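Local coordinates for protein proline dehydrogenase (Bradyrhizobium japonicum USDA 110, PDB 3HAZ) that probably oxidises proline to glutamate in two steps, with an FAD-dependent proline dehydrogenase and an NAD-dependent aldehyde dehydrogenase joined in one chain, at residues Gln551-Val556 and Thr723-Ile728. Numbering follows the deposited sequence.
Sequences QAHAAV and TAHPDI
In the Rossmann-type NAD-binding part of the aldehyde dehydrogenase fold, the turn that leads from helix 716-724 into strand 730-734 rests on helix 549-567 through His725, Val556 and His553. The turn is a type I beta turn from His725 to Ile728. It sends the imidazole of His725 out to the helix, with CG anti to the backbone N (chi1 -161°). Val556 meets this ring over one face. Its CG1 methyl lies 3.6 Å from the centroid of the His725 ring, almost straight above the ring centre, which is a CH-pi contact. The same CG1 touches CG2 of Ile728 at 3.9 Å. His553, one helical turn before Val556, meets the CD2 side of His725. CD2 of His725 sits over a face of the His553 ring, near its rim, and comes within 3.2 Å of CD2 of His553. The two ring planes are inclined at 51°, an oblique aromatic pair. The contact is mostly buried. The side chain of Ile728 also touches Val654 of strand 641-656 and Leu747 of helix 737-749, and lies about 10 Å from the bound NAD. The amine of Lys750 hydrogen-bonds the carbonyl oxygens of Thr723 and His725, where the helix gives way to the turn. With an alanine at His725, CG1 of Val556 and the face of the His553 ring would probably lose their partner, and the N-H of Asp727 its acceptor. That acceptor is ND1 of His725, which takes the backbone N-H of Asp727 nearly in the ring plane, with 3.0 Å between Asp727 N and His725 ND1. The bond is fairly straight, 162° at the hydrogen.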
# COMPACT_ATOMS: atom_id res chain seq x y z
N GLN A 551 -3.88 58.83 19.08
CA GLN A 551 -3.31 58.08 17.96
C GLN A 551 -3.46 56.58 18.17
O GLN A 551 -3.69 55.83 17.22
CB GLN A 551 -1.84 58.44 17.79
CG GLN A 551 -1.63 59.83 17.23
CD GLN A 551 -0.18 60.27 17.29
OE1 GLN A 551 0.37 60.49 18.36
NE2 GLN A 551 0.44 60.39 16.12
N ALA A 552 -3.34 56.15 19.42
CA ALA A 552 -3.50 54.75 19.77
C ALA A 552 -4.93 54.29 19.50
O ALA A 552 -5.14 53.21 18.95
CB ALA A 552 -3.12 54.51 21.22
N HIS A 553 -5.90 55.10 19.87
CA HIS A 553 -7.30 54.76 19.60
C HIS A 553 -7.60 54.77 18.10
O HIS A 553 -8.36 53.93 17.61
CB HIS A 553 -8.26 55.67 20.37
CG HIS A 553 -8.58 55.17 21.74
ND1 HIS A 553 -7.60 54.86 22.67
CD2 HIS A 553 -9.76 54.93 22.35
CE1 HIS A 553 -8.17 54.44 23.78
NE2 HIS A 553 -9.48 54.48 23.62
N ALA A 554 -7.00 55.72 17.38
CA ALA A 554 -7.13 55.76 15.93
C ALA A 554 -6.55 54.49 15.30
O ALA A 554 -7.07 53.97 14.31
CB ALA A 554 -6.45 56.99 15.37
N ALA A 555 -5.46 54.00 15.88
CA ALA A 555 -4.83 52.78 15.40
C ALA A 555 -5.77 51.59 15.52
O ALA A 555 -5.91 50.80 14.59
CB ALA A 555 -3.53 52.53 16.14
N VAL A 556 -6.41 51.46 16.68
CA VAL A 556 -7.35 50.37 16.91
C VAL A 556 -8.53 50.47 15.95
O VAL A 556 -8.96 49.47 15.36
CB VAL A 556 -7.87 50.36 18.37
CG1 VAL A 556 -8.89 49.25 18.56
CG2 VAL A 556 -6.72 50.17 19.33
N THR A 723 -4.91 48.09 25.63
CA THR A 723 -5.57 46.96 26.27
C THR A 723 -6.93 47.32 26.86
O THR A 723 -7.78 46.45 27.06
CB THR A 723 -4.69 46.32 27.38
OG1 THR A 723 -4.42 47.29 28.41
CG2 THR A 723 -3.37 45.82 26.80
N ALA A 724 -7.14 48.60 27.13
CA ALA A 724 -8.40 49.04 27.73
C ALA A 724 -9.46 49.32 26.67
O ALA A 724 -10.64 49.40 26.98
CB ALA A 724 -8.17 50.26 28.62
N HIS A 725 -9.04 49.47 25.41
CA HIS A 725 -9.96 49.77 24.32
C HIS A 725 -11.06 48.72 24.20
O HIS A 725 -10.78 47.52 24.12
CB HIS A 725 -9.21 49.89 23.00
CG HIS A 725 -9.98 50.62 21.94
ND1 HIS A 725 -11.09 50.08 21.32
CD2 HIS A 725 -9.80 51.85 21.39
CE1 HIS A 725 -11.56 50.94 20.44
NE2 HIS A 725 -10.80 52.02 20.46
N PRO A 726 -12.33 49.16 24.18
CA PRO A 726 -13.50 48.27 24.16
C PRO A 726 -13.63 47.39 22.91
O PRO A 726 -14.31 46.37 22.97
CB PRO A 726 -14.68 49.26 24.22
CG PRO A 726 -14.11 50.56 23.73
CD PRO A 726 -12.74 50.57 24.34
N ASP A 727 -12.99 47.78 21.81
CA ASP A 727 -13.17 47.07 20.55
C ASP A 727 -12.14 45.99 20.23
O ASP A 727 -12.20 45.36 19.17
CB ASP A 727 -13.19 48.06 19.38
CG ASP A 727 -14.41 48.96 19.40
OD1 ASP A 727 -15.39 48.63 20.10
OD2 ASP A 727 -14.37 50.00 18.71
N ILE A 728 -11.20 45.75 21.13
CA ILE A 728 -10.17 44.75 20.84
C ILE A 728 -10.66 43.32 21.13
O ILE A 728 -11.49 43.12 22.02
CB ILE A 728 -8.86 45.05 21.57
CG1 ILE A 728 -9.07 45.00 23.08
CG2 ILE A 728 -8.32 46.41 21.12
CD1 ILE A 728 -7.87 44.54 23.85